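Local structure of cellulase (Xanthomonas axonopodis pv. citri, 5HOS) at residues P315-P320 with R325-M330; S200-V205 with L253-E258. The protein probably hydrolyses internal beta-1,4-glucosidic bonds of cellulose, as an endoglucanase of glycoside hydrolase family 5. All blocks are in the same frame, centred on the assembly; numbering follows the deposited sequence.

Contact 1: P315-P320 with R325-M330; sequences PFNVQP and RDKPQM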
ATOM      1  N   PRO A 315      11.744 -13.079   6.085  1.00 31.36           N
ATOM      2  CA  PRO A 315      12.832 -12.137   6.400  1.00 30.95           C
ATOM      3  C   PRO A 315      12.416 -10.704   6.718  1.00 28.41           C
ATOM      4  O   PRO A 315      13.181  -9.990   7.375  1.00 30.33           O
ATOM      5  CB  PRO A 315      13.708 -12.172   5.143  1.00 32.79           C
ATOM      6  CG  PRO A 315      12.789 -12.564   4.043  1.00 23.92           C
ATOM      7  CD  PRO A 315      11.770 -13.483   4.662  1.00 31.03           C
ATOM      8  N   PHE A 316      11.233 -10.286   6.268  1.00 24.70           N
ATOM      9  CA  PHE A 316      10.785  -8.902   6.475  1.00 23.05           C
ATOM     10  C   PHE A 316       9.826  -8.737   7.645  1.00 21.92           C
ATOM     11  O   PHE A 316       9.329  -7.631   7.877  1.00 22.84           O
ATOM     12  CB  PHE A 316      10.111  -8.354   5.208  1.00 22.91           C
ATOM     13  CG  PHE A 316      10.915  -8.524   3.944  1.00 23.81           C
ATOM     14  CD1 PHE A 316      12.288  -8.318   3.928  1.00 25.10           C
ATOM     15  CD2 PHE A 316      10.281  -8.852   2.753  1.00 26.99           C
ATOM     16  CE1 PHE A 316      13.018  -8.459   2.758  1.00 26.26           C
ATOM     17  CE2 PHE A 316      11.004  -8.985   1.575  1.00 27.40           C
ATOM     18  CZ  PHE A 316      12.376  -8.792   1.576  1.00 24.99           C
ATOM     19  N   ASN A 317       9.566  -9.809   8.390  1.00 23.95           N
ATOM     20  CA  ASN A 317       8.554  -9.772   9.448  1.00 24.25           C
ATOM     21  C   ASN A 317       8.997  -8.919  10.630  1.00 24.31           C
ATOM     22  O   ASN A 317      10.003  -9.223  11.267  1.00 27.33           O
ATOM     23  CB  ASN A 317       8.219 -11.188   9.928  1.00 26.14           C
ATOM     24  CG  ASN A 317       7.064 -11.211  10.919  1.00 29.52           C
ATOM     25  OD1 ASN A 317       6.266 -10.262  11.006  1.00 29.12           O
ATOM     26  ND2 ASN A 317       6.971 -12.292  11.682  1.00 31.73           N
ATOM     27  N   VAL A 318       8.236  -7.864  10.934  1.00 24.21           N
ATOM     28  CA  VAL A 318       8.533  -7.020  12.106  1.00 23.95           C
ATOM     29  C   VAL A 318       7.462  -7.157  13.192  1.00 23.75           C
ATOM     30  O   VAL A 318       7.393  -6.342  14.106  1.00 23.99           O
ATOM     31  CB  VAL A 318       8.811  -5.541  11.740  1.00 24.10           C
ATOM     32  CG1 VAL A 318      10.117  -5.434  10.972  1.00 23.50           C
ATOM     33  CG2 VAL A 318       7.668  -4.913  10.953  1.00 24.79           C
ATOM     34  N   GLN A 319       6.648  -8.206  13.103  1.00 24.67           N
ATOM     35  CA  GLN A 319       5.748  -8.589  14.197  1.00 25.69           C
ATOM     36  C   GLN A 319       6.617  -8.962  15.400  1.00 24.94           C
ATOM     37  O   GLN A 319       7.555  -9.752  15.241  1.00 23.91           O
ATOM     38  CB  GLN A 319       4.907  -9.812  13.804  1.00 29.18           C
ATOM     39  CG  GLN A 319       3.813 -10.189  14.795  1.00 32.40           C
ATOM     40  CD  GLN A 319       2.621  -9.253  14.738  1.00 34.35           C
ATOM     41  OE1 GLN A 319       2.613  -8.280  13.984  1.00 33.52           O
ATOM     42  NE2 GLN A 319       1.599  -9.551  15.524  1.00 38.35           N
ATOM     43  N   PRO A 320       6.309  -8.411  16.598  1.00 26.18           N
ATOM     44  CA  PRO A 320       7.087  -8.827  17.774  1.00 26.76           C
ATOM     45  C   PRO A 320       6.968 -10.332  18.028  1.00 28.72           C
ATOM     46  O   PRO A 320       5.966 -10.949  17.645  1.00 29.50           O
ATOM     47  CB  PRO A 320       6.495  -8.005  18.932  1.00 28.76           C
ATOM     48  CG  PRO A 320       5.292  -7.316  18.404  1.00 29.33           C
ATOM     49  CD  PRO A 320       5.298  -7.385  16.911  1.00 26.92           C
ATOM     50  N   ARG A 325       9.242  -9.039  22.143  1.00 27.54           N
ATOM     51  CA  ARG A 325      10.488  -8.334  21.799  0.60 29.40           C
ATOM     52  C   ARG A 325      10.482  -7.854  20.345  1.00 29.03           C
ATOM     53  O   ARG A 325       9.962  -8.533  19.451  1.00 28.78           O
ATOM     54  CB  ARG A 325      11.717  -9.212  22.044  0.60 30.46           C
ATOM     55  CG  ARG A 325      11.951  -9.537  23.512  0.60 33.11           C
ATOM     56  CD  ARG A 325      13.045 -10.575  23.702  0.60 40.84           C
ATOM     57  NE  ARG A 325      12.696 -11.862  23.097  0.60 41.24           N
ATOM     58  CZ  ARG A 325      13.404 -12.984  23.217  0.60 43.68           C
ATOM     59  NH1 ARG A 325      14.522 -13.022  23.941  0.60 48.93           N
ATOM     60  NH2 ARG A 325      12.975 -14.091  22.615  0.60 41.26           N
ATOM     61  N   ASP A 326      11.074  -6.683  20.130  1.00 28.33           N
ATOM     62  CA  ASP A 326      11.163  -6.087  18.798  1.00 26.80           C
ATOM     63  C   ASP A 326      12.004  -6.951  17.874  1.00 27.45           C
ATOM     64  O   ASP A 326      12.974  -7.588  18.310  1.00 27.63           O
ATOM     65  CB  ASP A 326      11.826  -4.711  18.857  1.00 29.40           C
ATOM     66  CG  ASP A 326      11.058  -3.720  19.683  1.00 31.21           C
ATOM     67  OD1 ASP A 326       9.897  -3.989  20.049  1.00 30.81           O
ATOM     68  OD2 ASP A 326      11.637  -2.655  19.970  1.00 34.53           O
ATOM     69  N   LYS A 327      11.633  -6.956  16.599  1.00 27.15           N
ATOM     70  CA  LYS A 327      12.462  -7.563  15.563  1.00 27.37           C
ATOM     71  C   LYS A 327      13.623  -6.616  15.200  1.00 26.72           C
ATOM     72  O   LYS A 327      13.531  -5.402  15.436  1.00 25.81           O
ATOM     73  CB  LYS A 327      11.620  -7.896  14.333  1.00 27.34           C
ATOM     74  CG  LYS A 327      10.635  -9.038  14.560  1.00 27.90           C
ATOM     75  CD  LYS A 327      11.316 -10.405  14.517  1.00 30.42           C
ATOM     76  CE  LYS A 327      10.315 -11.526  14.277  1.00 34.34           C
ATOM     77  NZ  LYS A 327       9.363 -11.681  15.408  1.00 35.86           N
ATOM     78  N   PRO A 328      14.716  -7.163  14.631  1.00 25.39           N
ATOM     79  CA  PRO A 328      15.926  -6.367  14.372  1.00 27.88           C
ATOM     80  C   PRO A 328      15.709  -5.074  13.595  1.00 26.43           C
ATOM     81  O   PRO A 328      16.201  -4.028  14.007  1.00 26.02           O
ATOM     82  CB  PRO A 328      16.811  -7.332  13.574  1.00 28.82           C
ATOM     83  CG  PRO A 328      16.430  -8.679  14.082  1.00 26.70           C
ATOM     84  CD  PRO A 328      14.955  -8.602  14.374  1.00 20.62           C
ATOM     85  N   GLN A 329      14.933  -5.137  12.514  1.00 25.68           N
ATOM     86  CA  GLN A 329      14.760  -3.976  11.633  1.00 23.95           C
ATOM     87  C   GLN A 329      14.034  -2.810  12.305  1.00 24.82           C
ATOM     88  O   GLN A 329      14.165  -1.673  11.851  1.00 25.77           O
ATOM     89  CB  GLN A 329      14.032  -4.362  10.340  1.00 25.98           C
ATOM     90  CG  GLN A 329      14.753  -5.405   9.492  1.00 27.57           C
ATOM     91  CD  GLN A 329      14.274  -6.822   9.757  1.00 26.93           C
ATOM     92  OE1 GLN A 329      14.045  -7.206  10.910  1.00 29.28           O
ATOM     93  NE2 GLN A 329      14.129  -7.610   8.698  1.00 28.44           N
ATOM     94  N   MET A 330      13.276  -3.085  13.373  1.00 24.42           N
ATOM     95  CA  MET A 330      12.573  -2.036  14.114  1.00 26.44           C
ATOM     96  C   MET A 330      13.506  -1.001  14.759  1.00 26.27           C
ATOM     97  O   MET A 330      13.111   0.152  14.947  1.00 27.92           O
ATOM     98  CB  MET A 330      11.648  -2.656  15.184  1.00 27.28           C
ATOM     99  CG  MET A 330      10.676  -1.681  15.840  1.00 29.17           C
ATOM    100  SD  MET A 330       9.624  -0.767  14.679  1.00 29.68           S
ATOM    101  CE  MET A 330       8.725  -2.134  13.939  1.00 30.31           C
TER
HETATM  102  O   HOH W   1      12.655  -9.687  10.891  1.00 30.42           O
HETATM  103  O   HOH W   2       9.339  -5.303  15.860  1.00 30.60           O
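K327 lays its side chain across the backbone of 317-319. CG packs on CA of V318 at 3.8 Å. The chain bends at chi2 (-78°) and again at chi4 (-66°), which carries NZ back to the backbone. There NZ donates to O of Q319 at 2.6 Å, nearly in line with the carbonyl bond. Q329 grips the start of the same segment. Its NE2 donates to O of P315 at 2.9 Å, and the acceptor lies in the plane of the amide. The hydrogen bond is bent, with an angle of 130° at the hydrogen. NE2 has a second acceptor in O of T274, and the two carbonyls together probably set the rotation of the amide. One water donates to OE1 of Q329 and to O of N317. A second water bridges O of V318 and N of K327. N317 closes an Asx turn, its OD1 accepting from N of Q319 at 3.0 Å. V318 supplies the apolar part: CB meets CE of M330 at 4.1 Å, and CG1 meets CB of Q329. The beta turn K327-M330 leads straight into helix 330-341. Both segments belong to the long loop between the last barrel strand, 298-306, and that helix. V318 and Q329 rest on W303 of the strand, while P320 and M330 reach Y62 and F63 of helix 57-65.

Contact 2: S200-V205 with L253-E258; sequences SWYSTV and LRSFTE
Helix 248-262 of the (beta/alpha)8 barrel meets the loop that follows strand 188-191 through an edge-to-face aromatic pair. F256 turns its edge to the face of W201. The centroid of the F256 ring lies 4.7 Å from that of the six-membered ring of W201, and the planes stand at 69°. CE1 of F256 is the leading atom. It sits over the indole, 3.5 Å from both CD2 and CE2 of W201, near the bond shared by the two indole rings. CD1 of F256 follows, 3.6 Å from CG of W201. F256 holds CG anti to its backbone N (chi1 -178°), which brings the end of the ring closer to the loop than its CB direction suggests. W201 is the first of the two central residues in a type I turn from S200 to S203, closed by N of S203 donating to O of S200.

In a TIM barrel such helices pack around the outside of the parallel strands. Here both rings also touch I226 of strand 224-231, and W201 makes another edge-to-face pair with W259 of helix 248-262. The aromatic pair is buried. Nearer the surface, CE1 of Y202 lies 4.0 Å from CB of S255. A water links these two residues: it is 2.8 Å from OH of Y202 and donates to O of S255 at 2.8 Å.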
ATOM      1  N   SER A 200      11.126   0.691 -11.834  1.00 19.24           N
ATOM      2  CA  SER A 200      10.653   0.362 -13.182  1.00 18.18           C
ATOM      3  C   SER A 200       9.649   1.368 -13.739  1.00 17.98           C
ATOM      4  O   SER A 200       8.911   1.051 -14.679  1.00 18.45           O
ATOM      5  CB  SER A 200      10.044  -1.047 -13.174  1.00 18.53           C
ATOM      6  OG  SER A 200       9.030  -1.170 -12.180  1.00 18.96           O
ATOM      7  N   TRP A 201       9.655   2.592 -13.210  1.00 17.08           N
ATOM      8  CA  TRP A 201       8.688   3.612 -13.623  1.00 17.30           C
ATOM      9  C   TRP A 201       8.723   3.932 -15.128  1.00 18.16           C
ATOM     10  O   TRP A 201       7.686   4.271 -15.713  1.00 18.13           O
ATOM     11  CB  TRP A 201       8.881   4.904 -12.820  1.00 17.38           C
ATOM     12  CG  TRP A 201       7.619   5.694 -12.700  1.00 17.37           C
ATOM     13  CD1 TRP A 201       7.354   6.916 -13.239  1.00 17.52           C
ATOM     14  CD2 TRP A 201       6.438   5.302 -11.993  1.00 16.75           C
ATOM     15  NE1 TRP A 201       6.079   7.309 -12.913  1.00 18.20           N
ATOM     16  CE2 TRP A 201       5.491   6.338 -12.152  1.00 17.39           C
ATOM     17  CE3 TRP A 201       6.084   4.170 -11.252  1.00 16.75           C
ATOM     18  CZ2 TRP A 201       4.203   6.279 -11.587  1.00 17.63           C
ATOM     19  CZ3 TRP A 201       4.809   4.106 -10.686  1.00 16.85           C
ATOM     20  CH2 TRP A 201       3.882   5.162 -10.856  1.00 16.60           C
ATOM     21  N   TYR A 202       9.908   3.824 -15.732  1.00 17.43           N
ATOM     22  CA  TYR A 202      10.099   4.057 -17.164  1.00 18.97           C
ATOM     23  C   TYR A 202      10.125   2.778 -17.999  1.00 19.07           C
ATOM     24  O   TYR A 202      10.266   2.858 -19.226  1.00 20.58           O
ATOM     25  CB  TYR A 202      11.394   4.834 -17.400  1.00 20.19           C
ATOM     26  CG  TYR A 202      11.415   6.223 -16.827  1.00 19.65           C
ATOM     27  CD1 TYR A 202      11.816   6.453 -15.510  1.00 20.04           C
ATOM     28  CD2 TYR A 202      11.036   7.315 -17.593  1.00 20.19           C
ATOM     29  CE1 TYR A 202      11.851   7.737 -14.987  1.00 19.69           C
ATOM     30  CE2 TYR A 202      11.050   8.597 -17.074  1.00 19.68           C
ATOM     31  CZ  TYR A 202      11.465   8.802 -15.769  1.00 19.07           C
ATOM     32  OH  TYR A 202      11.505  10.072 -15.249  1.00 18.56           O
ATOM     33  N   SER A 203       9.993   1.609 -17.365  1.00 18.51           N
ATOM     34  CA  SER A 203       9.904   0.338 -18.097  1.00 20.06           C
ATOM     35  C   SER A 203       8.634   0.296 -18.947  1.00 19.85           C
ATOM     36  O   SER A 203       7.652   0.959 -18.630  1.00 19.54           O
ATOM     37  CB  SER A 203       9.926  -0.862 -17.150  1.00 19.74           C
ATOM     38  OG  SER A 203      11.120  -0.903 -16.389  1.00 21.23           O
ATOM     39  N   THR A 204       8.660  -0.479 -20.026  1.00 21.08           N
ATOM     40  CA  THR A 204       7.583  -0.439 -21.022  1.00 20.24           C
ATOM     41  C   THR A 204       6.874  -1.771 -21.249  1.00 20.40           C
ATOM     42  O   THR A 204       7.485  -2.848 -21.122  1.00 21.69           O
ATOM     43  CB  THR A 204       8.085   0.063 -22.383  1.00 20.43           C
ATOM     44  OG1 THR A 204       9.211  -0.711 -22.800  1.00 20.77           O
ATOM     45  CG2 THR A 204       8.473   1.529 -22.304  1.00 21.04           C
ATOM     46  N   VAL A 205       5.582  -1.668 -21.573  1.00 20.87           N
ATOM     47  CA  VAL A 205       4.774  -2.770 -22.100  1.00 24.24           C
ATOM     48  C   VAL A 205       4.243  -2.260 -23.434  1.00 23.16           C
ATOM     49  O   VAL A 205       3.426  -1.334 -23.457  1.00 21.20           O
ATOM     50  CB  VAL A 205       3.586  -3.132 -21.170  1.00 26.37           C
ATOM     51  CG1 VAL A 205       2.761  -4.279 -21.760  1.00 27.22           C
ATOM     52  CG2 VAL A 205       4.085  -3.485 -19.781  1.00 27.57           C
ATOM     53  N   LEU A 253      15.202   4.513  -5.989  1.00 20.97           N
ATOM     54  CA  LEU A 253      14.221   5.596  -5.830  1.00 22.69           C
ATOM     55  C   LEU A 253      14.543   6.858  -6.621  1.00 22.91           C
ATOM     56  O   LEU A 253      13.652   7.688  -6.832  1.00 23.08           O
ATOM     57  CB  LEU A 253      14.044   5.984  -4.351  1.00 22.19           C
ATOM     58  CG  LEU A 253      13.472   4.936  -3.387  1.00 22.52           C
ATOM     59  CD1 LEU A 253      13.145   5.570  -2.042  1.00 22.45           C
ATOM     60  CD2 LEU A 253      12.235   4.232  -3.944  1.00 21.78           C
ATOM     61  N   ARG A 254      15.787   7.016  -7.067  1.00 22.54           N
ATOM     62  CA  ARG A 254      16.228   8.318  -7.590  1.00 23.71           C
ATOM     63  C   ARG A 254      15.437   8.833  -8.812  1.00 22.55           C
ATOM     64  O   ARG A 254      14.945   9.967  -8.790  1.00 20.59           O
ATOM     65  CB  ARG A 254      17.730   8.309  -7.890  1.00 27.06           C
ATOM     66  CG  ARG A 254      18.307   9.701  -8.091  1.00 31.39           C
ATOM     67  CD  ARG A 254      19.819   9.663  -8.286  1.00 36.57           C
ATOM     68  NE  ARG A 254      20.557   9.374  -7.053  1.00 38.19           N
ATOM     69  CZ  ARG A 254      20.726  10.221  -6.030  1.00 41.45           C
ATOM     70  NH1 ARG A 254      20.197  11.453  -6.034  1.00 43.48           N
ATOM     71  NH2 ARG A 254      21.429   9.826  -4.976  1.00 42.87           N
ATOM     72  N   SER A 255      15.321   8.035  -9.875  1.00 21.98           N
ATOM     73  CA  SER A 255      14.632   8.532 -11.086  1.00 22.07           C
ATOM     74  C   SER A 255      13.140   8.763 -10.822  1.00 21.44           C
ATOM     75  O   SER A 255      12.587   9.764 -11.266  1.00 20.61           O
ATOM     76  CB  SER A 255      14.876   7.651 -12.320  1.00 24.77           C
ATOM     77  OG  SER A 255      14.376   6.341 -12.165  1.00 27.39           O
ATOM     78  N   PHE A 256      12.509   7.881 -10.051  1.00 20.27           N
ATOM     79  CA  PHE A 256      11.107   8.077  -9.650  1.00 18.76           C
ATOM     80  C   PHE A 256      10.918   9.396  -8.902  1.00 19.74           C
ATOM     81  O   PHE A 256       9.962  10.139  -9.165  1.00 18.51           O
ATOM     82  CB  PHE A 256      10.626   6.895  -8.806  1.00 18.53           C
ATOM     83  CG  PHE A 256       9.184   6.986  -8.393  1.00 18.11           C
ATOM     84  CD1 PHE A 256       8.168   6.929  -9.337  1.00 17.65           C
ATOM     85  CD2 PHE A 256       8.839   7.141  -7.054  1.00 17.83           C
ATOM     86  CE1 PHE A 256       6.833   7.022  -8.957  1.00 18.68           C
ATOM     87  CE2 PHE A 256       7.503   7.226  -6.664  1.00 18.75           C
ATOM     88  CZ  PHE A 256       6.502   7.172  -7.618  1.00 18.59           C
ATOM     89  N   THR A 257      11.854   9.695  -8.002  1.00 19.04           N
ATOM     90  CA  THR A 257      11.815  10.927  -7.217  1.00 20.68           C
ATOM     91  C   THR A 257      11.850  12.176  -8.106  1.00 21.72           C
ATOM     92  O   THR A 257      11.031  13.092  -7.940  1.00 21.37           O
ATOM     93  CB  THR A 257      12.947  10.933  -6.168  1.00 22.03           C
ATOM     94  OG1 THR A 257      12.757   9.817  -5.278  1.00 21.79           O
ATOM     95  CG2 THR A 257      12.942  12.210  -5.363  1.00 23.02           C
ATOM     96  N   GLU A 258      12.770  12.216  -9.060  1.00 21.40           N
ATOM     97  CA  GLU A 258      12.836  13.363  -9.975  1.00 22.94           C
ATOM     98  C   GLU A 258      11.615  13.419 -10.921  1.00 20.22           C
ATOM     99  O   GLU A 258      11.169  14.508 -11.302  1.00 20.88           O
ATOM    100  CB  GLU A 258      14.158  13.363 -10.753  1.00 27.29           C
ATOM    101  CG  GLU A 258      14.406  14.643 -11.551  1.00 33.01           C
ATOM    102  CD  GLU A 258      14.380  15.916 -10.716  1.00 35.56           C
ATOM    103  OE1 GLU A 258      13.921  16.959 -11.250  1.00 40.29           O
ATOM    104  OE2 GLU A 258      14.807  15.867  -9.538  1.00 34.47           O
TER
HETATM  105  O   HOH W   3      13.584  10.863 -13.632  1.00 19.28           O

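Overall arrangement
The two contacts lie in different parts of one (beta/alpha)8 barrel and share no helix or strand. Their centres are 29 Å apart, their nearest atoms about 14 Å, and they do not touch. Both sit well out from the centre of the chain. Each has a buried apolar part and a more exposed side. Contact 1 is local: it joins two parts of one loop, with only four residues between them. Contact 2 is longer in range, joining a loop to helix 248-262. The chemistry differs accordingly. Irregular backbone in 315-320 offers carbonyls to side chains and waters. The helix in contact 2 presents mainly an aromatic side chain; a water bridges to the loop, and no direct hydrogen bond crosses.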